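Local coordinates for capsular polysaccharide export system protein KpsC (PDB 6MGB), which transfers Kdo in beta(2,4) linkage, probably from CMP-Kdo and probably in building the conserved glycolipid anchor of Gram-negative bacterial capsules, at residues Val199-Pro203 and Glu204-Gly208; Glu228-Pro232 and Val233-Ser237. One frame throughout, in Å; residues are numbered along the deposited sequence.

Contact 1 (Val199-Pro203 and Glu204-Gly208); sequences VKVHP and EVIVG. With C5P (cytidine-5'-monophosphate), chain D.
Glu204 offers its backbone N to His202 ND1 at 3.1 Å, close to the imidazole plane, a capping bond, His202 being the N-cap residue of helix 203-206. The Glu204 side chain runs alongside the ring, its carboxylate turned 78° from the imidazole, and its OE1 forms a salt bridge with Lys210. His202 NE2, the other ring nitrogen, donates to O2P of the bound CMP (3.0 Å); His202 CG lies anti to its own N (chi1 -168°), which swings the ring out so that ND1 meets the helix start and NE2 the phosphate. Val205 N reaches His202 O weakly, while Val205 CG1 presses on Val201 CG1 at 3.5 Å. This is the strand-to-helix turn of a beta-alpha-beta unit in the parallel sheet of a GT-B glycosyltransferase, and the nucleotide sits at its mouth: Lys200 NZ bonds cytosine N3 (3.2 Å) and Val201 O, and Pro203 CD packs on C5P C2 at 3.4 Å. Ile206 N bonds His202 O at 3.0 Å, and Ile206 CG1 packs against Val201 CG1 at 3.9 Å. Val207 N closes on Pro203 O, and Gly208, with positive phi, ends the helix in a Schellman motif, its N bonded to Val205 O.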
loop_
_atom_site.group_PDB
_atom_site.type_symbol
_atom_site.label_atom_id
_atom_site.label_comp_id
_atom_site.label_asym_id
_atom_site.label_seq_id
_atom_site.Cartn_x
_atom_site.Cartn_y
_atom_site.Cartn_z
ATOM N N VAL A 199 10.254 -9.584 -14.945
ATOM C CA VAL A 199 9.718 -9.798 -13.606
ATOM C C VAL A 199 10.547 -8.970 -12.636
ATOM O O VAL A 199 11.776 -9.101 -12.596
ATOM C CB VAL A 199 9.749 -11.287 -13.212
ATOM C CG1 VAL A 199 9.317 -11.475 -11.760
ATOM C CG2 VAL A 199 8.868 -12.106 -14.140
ATOM N N LYS A 200 9.878 -8.130 -11.848
ATOM C CA LYS A 200 10.549 -7.292 -10.859
ATOM C C LYS A 200 10.395 -7.944 -9.490
ATOM O O LYS A 200 9.280 -8.057 -8.968
ATOM C CB LYS A 200 9.986 -5.873 -10.860
ATOM C CG LYS A 200 10.579 -4.966 -9.782
ATOM C CD LYS A 200 12.104 -5.018 -9.781
ATOM C CE LYS A 200 12.717 -3.957 -8.884
ATOM N NZ LYS A 200 12.158 -3.982 -7.505
ATOM N N VAL A 201 11.519 -8.370 -8.912
ATOM C CA VAL A 201 11.508 -8.964 -7.583
ATOM C C VAL A 201 11.312 -7.876 -6.534
ATOM O O VAL A 201 11.781 -6.739 -6.683
ATOM C CB VAL A 201 12.812 -9.747 -7.343
ATOM C CG1 VAL A 201 12.883 -10.268 -5.914
ATOM C CG2 VAL A 201 12.925 -10.901 -8.333
ATOM N N HIS A 202 10.623 -8.234 -5.455
ATOM C CA HIS A 202 10.301 -7.275 -4.409
ATOM C C HIS A 202 11.567 -6.897 -3.637
ATOM O O HIS A 202 12.420 -7.753 -3.391
ATOM C CB HIS A 202 9.259 -7.879 -3.464
ATOM C CG HIS A 202 8.636 -6.894 -2.523
ATOM N ND1 HIS A 202 9.290 -6.413 -1.410
ATOM C CD2 HIS A 202 7.409 -6.324 -2.514
ATOM C CE1 HIS A 202 8.498 -5.577 -0.763
ATOM N NE2 HIS A 202 7.349 -5.505 -1.412
ATOM N N PRO A 203 11.720 -5.627 -3.243
ATOM C CA PRO A 203 12.965 -5.232 -2.556
ATOM C C PRO A 203 13.251 -6.022 -1.291
ATOM O O PRO A 203 14.420 -6.314 -1.008
ATOM C CB PRO A 203 12.744 -3.740 -2.258
ATOM C CG PRO A 203 11.275 -3.505 -2.430
ATOM C CD PRO A 203 10.845 -4.468 -3.483
ATOM N N GLU A 204 12.224 -6.370 -0.510
ATOM C CA GLU A 204 12.453 -7.170 0.690
ATOM C C GLU A 204 12.993 -8.551 0.345
ATOM O O GLU A 204 13.677 -9.173 1.167
ATOM C CB GLU A 204 11.161 -7.290 1.499
ATOM C CG GLU A 204 10.747 -6.003 2.193
ATOM C CD GLU A 204 9.412 -6.127 2.899
ATOM O OE1 GLU A 204 9.037 -7.258 3.270
ATOM O OE2 GLU A 204 8.733 -5.092 3.077
ATOM N N VAL A 205 12.696 -9.050 -0.855
ATOM C CA VAL A 205 13.258 -10.322 -1.293
ATOM C C VAL A 205 14.677 -10.126 -1.809
ATOM O O VAL A 205 15.540 -10.989 -1.622
ATOM C CB VAL A 205 12.346 -10.966 -2.354
ATOM C CG1 VAL A 205 13.007 -12.197 -2.966
ATOM C CG2 VAL A 205 11.007 -11.341 -1.738
ATOM N N ILE A 206 14.938 -8.995 -2.466
ATOM C CA ILE A 206 16.288 -8.696 -2.934
ATOM C C ILE A 206 17.257 -8.666 -1.758
ATOM O O ILE A 206 18.353 -9.236 -1.820
ATOM C CB ILE A 206 16.299 -7.368 -3.714
ATOM C CG1 ILE A 206 15.484 -7.514 -5.004
ATOM C CG2 ILE A 206 17.727 -6.933 -4.027
ATOM C CD1 ILE A 206 15.313 -6.228 -5.790
ATOM N N VAL A 207 16.868 -8.000 -0.666
ATOM C CA VAL A 207 17.738 -7.898 0.506
ATOM C C VAL A 207 17.740 -9.163 1.348
ATOM O O VAL A 207 18.369 -9.181 2.414
ATOM C CB VAL A 207 17.347 -6.697 1.394
ATOM C CG1 VAL A 207 17.568 -5.391 0.645
ATOM C CG2 VAL A 207 15.904 -6.810 1.866
ATOM N N GLY A 208 17.060 -10.221 0.908
ATOM C CA GLY A 208 17.136 -11.506 1.571
ATOM C C GLY A 208 16.324 -11.638 2.837
ATOM O O GLY A 208 16.508 -12.617 3.571
HETATM O O3P C5P D . 2.496 -3.828 -1.812
HETATM P P C5P D . 3.934 -4.290 -1.868
HETATM O O1P C5P D . 4.043 -5.434 -2.872
HETATM O O2P C5P D . 4.607 -4.711 -0.577
HETATM O "O5'" C5P D . 4.752 -3.068 -2.472
HETATM C "C5'" C5P D . 5.221 -2.010 -1.650
HETATM C "C4'" C5P D . 6.073 -1.055 -2.446
HETATM O "O4'" C5P D . 7.349 -1.684 -2.733
HETATM C "C3'" C5P D . 5.524 -0.678 -3.815
HETATM O "O3'" C5P D . 4.592 0.387 -3.755
HETATM C "C2'" C5P D . 6.782 -0.336 -4.605
HETATM O "O2'" C5P D . 7.220 0.986 -4.327
HETATM C "C1'" C5P D . 7.792 -1.326 -4.025
HETATM N N1 C5P D . 7.894 -2.559 -4.841
HETATM C C2 C5P D . 9.035 -2.746 -5.793
HETATM N N3 C5P D . 9.129 -4.002 -6.617
HETATM C C4 C5P D . 8.116 -5.047 -6.492
HETATM C C5 C5P D . 6.981 -4.861 -5.544
HETATM C C6 C5P D . 6.889 -3.605 -4.722
HETATM O O2 C5P D . 9.858 -1.904 -5.899
HETATM N N4 C5P D . 8.205 -6.264 -7.293
#

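Contact 2 (Glu228-Pro232 and Val233-Ser237); sequences EEFNP and VDLLS. With C5P (cytidine-5'-monophosphate), chain D.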
loop_
_atom_site.group_PDB
_atom_site.type_symbol
_atom_site.label_atom_id
_atom_site.label_comp_id
_atom_site.label_asym_id
_atom_site.label_seq_id
_atom_site.Cartn_x
_atom_site.Cartn_y
_atom_site.Cartn_z
ATOM N N GLU A 228 17.994 -6.229 -9.536
ATOM C CA GLU A 228 18.605 -4.952 -9.215
ATOM C C GLU A 228 17.579 -4.046 -8.549
ATOM O O GLU A 228 16.387 -4.074 -8.874
ATOM C CB GLU A 228 19.164 -4.279 -10.469
ATOM C CG GLU A 228 20.296 -5.047 -11.128
ATOM C CD GLU A 228 20.949 -4.279 -12.261
ATOM O OE1 GLU A 228 20.983 -4.801 -13.396
ATOM O OE2 GLU A 228 21.427 -3.151 -12.015
ATOM N N GLU A 229 18.052 -3.239 -7.605
ATOM C CA GLU A 229 17.167 -2.419 -6.783
ATOM C C GLU A 229 16.908 -1.082 -7.478
ATOM O O GLU A 229 17.371 -0.018 -7.066
ATOM C CB GLU A 229 17.765 -2.227 -5.400
ATOM C CG GLU A 229 16.779 -1.716 -4.389
ATOM C CD GLU A 229 16.942 -2.403 -3.060
ATOM O OE1 GLU A 229 15.923 -2.617 -2.371
ATOM O OE2 GLU A 229 18.091 -2.727 -2.692
ATOM N N PHE A 230 16.135 -1.163 -8.555
ATOM C CA PHE A 230 15.768 0.018 -9.317
ATOM C C PHE A 230 14.684 0.808 -8.598
ATOM O O PHE A 230 13.826 0.249 -7.910
ATOM C CB PHE A 230 15.268 -0.374 -10.707
ATOM C CG PHE A 230 16.336 -0.924 -11.606
ATOM C CD1 PHE A 230 17.561 -0.290 -11.721
ATOM C CD2 PHE A 230 16.112 -2.078 -12.337
ATOM C CE1 PHE A 230 18.541 -0.795 -12.549
ATOM C CE2 PHE A 230 17.088 -2.588 -13.167
ATOM C CZ PHE A 230 18.305 -1.946 -13.272
ATOM N N ASN A 231 14.734 2.123 -8.765
ATOM C CA ASN A 231 13.634 2.971 -8.340
ATOM C C ASN A 231 12.365 2.499 -9.043
ATOM O O ASN A 231 12.328 2.481 -10.282
ATOM C CB ASN A 231 13.929 4.434 -8.668
ATOM C CG ASN A 231 12.814 5.367 -8.234
ATOM O OD1 ASN A 231 11.639 5.025 -8.316
ATOM N ND2 ASN A 231 13.180 6.554 -7.766
ATOM N N PRO A 232 11.316 2.113 -8.309
ATOM C CA PRO A 232 10.167 1.475 -8.978
ATOM C C PRO A 232 9.465 2.367 -9.987
ATOM O O PRO A 232 9.048 1.880 -11.045
ATOM C CB PRO A 232 9.246 1.102 -7.805
ATOM C CG PRO A 232 9.652 1.999 -6.685
ATOM C CD PRO A 232 11.124 2.208 -6.852
ATOM N N VAL A 233 9.315 3.660 -9.699
ATOM C CA VAL A 233 8.601 4.525 -10.632
ATOM C C VAL A 233 9.465 4.848 -11.848
ATOM O O VAL A 233 8.937 5.103 -12.936
ATOM C CB VAL A 233 8.113 5.801 -9.924
ATOM C CG1 VAL A 233 7.125 5.451 -8.823
ATOM C CG2 VAL A 233 9.270 6.581 -9.354
ATOM N N ASP A 234 10.790 4.840 -11.696
ATOM C CA ASP A 234 11.662 4.925 -12.864
ATOM C C ASP A 234 11.537 3.669 -13.718
ATOM O O ASP A 234 11.420 3.746 -14.946
ATOM C CB ASP A 234 13.112 5.133 -12.425
ATOM C CG ASP A 234 14.015 5.539 -13.573
ATOM O OD1 ASP A 234 13.493 5.994 -14.613
ATOM O OD2 ASP A 234 15.248 5.400 -13.437
ATOM N N LEU A 235 11.554 2.498 -13.077
ATOM C CA LEU A 235 11.390 1.247 -13.809
ATOM C C LEU A 235 10.068 1.221 -14.565
ATOM O O LEU A 235 10.013 0.789 -15.722
ATOM C CB LEU A 235 11.474 0.066 -12.840
ATOM C CG LEU A 235 11.371 -1.332 -13.450
ATOM C CD1 LEU A 235 12.538 -1.609 -14.385
ATOM C CD2 LEU A 235 11.299 -2.385 -12.354
ATOM N N LEU A 236 8.992 1.682 -13.925
ATOM C CA LEU A 236 7.672 1.618 -14.544
ATOM C C LEU A 236 7.590 2.471 -15.802
ATOM O O LEU A 236 6.829 2.148 -16.720
ATOM C CB LEU A 236 6.608 2.058 -13.539
ATOM C CG LEU A 236 6.281 1.039 -12.445
ATOM C CD1 LEU A 236 5.550 1.709 -11.293
ATOM C CD2 LEU A 236 5.447 -0.096 -13.018
ATOM N N SER A 237 8.365 3.556 -15.872
ATOM C CA SER A 237 8.288 4.453 -17.021
ATOM C C SER A 237 8.666 3.763 -18.325
ATOM O O SER A 237 8.348 4.283 -19.401
ATOM C CB SER A 237 9.196 5.664 -16.805
ATOM O OG SER A 237 10.561 5.309 -16.942
HETATM O O3P C5P D . 2.496 -3.828 -1.812
HETATM P P C5P D . 3.934 -4.290 -1.868
HETATM O O1P C5P D . 4.043 -5.434 -2.872
HETATM O O2P C5P D . 4.607 -4.711 -0.577
HETATM O "O5'" C5P D . 4.752 -3.068 -2.472
HETATM C "C5'" C5P D . 5.221 -2.010 -1.650
HETATM C "C4'" C5P D . 6.073 -1.055 -2.446
HETATM O "O4'" C5P D . 7.349 -1.684 -2.733
HETATM C "C3'" C5P D . 5.524 -0.678 -3.815
HETATM O "O3'" C5P D . 4.592 0.387 -3.755
HETATM C "C2'" C5P D . 6.782 -0.336 -4.605
HETATM O "O2'" C5P D . 7.220 0.986 -4.327
HETATM C "C1'" C5P D . 7.792 -1.326 -4.025
HETATM N N1 C5P D . 7.894 -2.559 -4.841
HETATM C C2 C5P D . 9.035 -2.746 -5.793
HETATM N N3 C5P D . 9.129 -4.002 -6.617
HETATM C C4 C5P D . 8.116 -5.047 -6.492
HETATM C C5 C5P D . 6.981 -4.861 -5.544
HETATM C C6 C5P D . 6.889 -3.605 -4.722
HETATM O O2 C5P D . 9.858 -1.904 -5.899
HETATM N N4 C5P D . 8.205 -6.264 -7.293
#
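Phe230 sets its CD2 against Leu235 CD1 at 4.1 Å, the two side chains crossing at about a right angle. Glu228 CB covers part of one face of the same ring, and Tyr151 meets Phe230 in an edge-to-face pair. One residue on, Asn231 is the N-cap of helix 232-236. Its CG stands anti to the backbone N (chi1 -180°), which carries OD1 round to the first turn. There Asn231 OD1 accepts two weak bonds. The one from Val233 N is bent, at 3.0 Å. The other, from Asp234 N to Asn231 OD1, is longer at 3.5 Å but straighter, its N-H...O angle 164°. The other end of the amide is fixed as well, since ND2 donates to Lys137 O. With the amide cut back to an alanine here, Val233 N and Asp234 N would probably lose their side-chain acceptor and Lys137 O its donor, leaving the helix start less firmly tied to the loop beside it.

Main-chain bonds carry the turn onward: Leu235 N to Asn231 O at 2.9 Å, and Leu236 N to Pro232 O. Asp234 packs its CB on Asn231 CB at 3.9 Å and sends OD2 to Val147 N. At the end of the segment, Ser237 OG folds back to donate to Asp234 O (2.7 Å). Pro232, the first helical residue, turns its ring to the nucleotide, with CG 3.5 Å from the ribose O2' and CB 3.6 Å from the cytosine O2. It thereby lines the CMP pocket by packing. Helix 232-236 follows the loop that leaves edge strand 224-226 of the parallel sheet; Pro232 and Leu236 rest on Met249 of helix 248-255, and Pro232 also touches Glu252 there, a residue that binds CMP.

Overall arrangement
From the N terminus, the chain first builds most of the mixed sheet, then enters the parallel sheet and leaves strand 196-200 into contact 1, which closes the short turn onto helix 203-206. It then passes through strand 224-226, at the edge of that sheet, before contact 2 closes the next turn, onto helix 232-236. The two stand in series, neither enclosing nor crossing the other, with centres about 12 Å apart. They still touch: Lys200 CG packs on Leu235 CD2 at 3.7 Å, and Pro203 CB lies against Glu229. Two successive turns leading from strands of the parallel sheet into helices border one nucleotide.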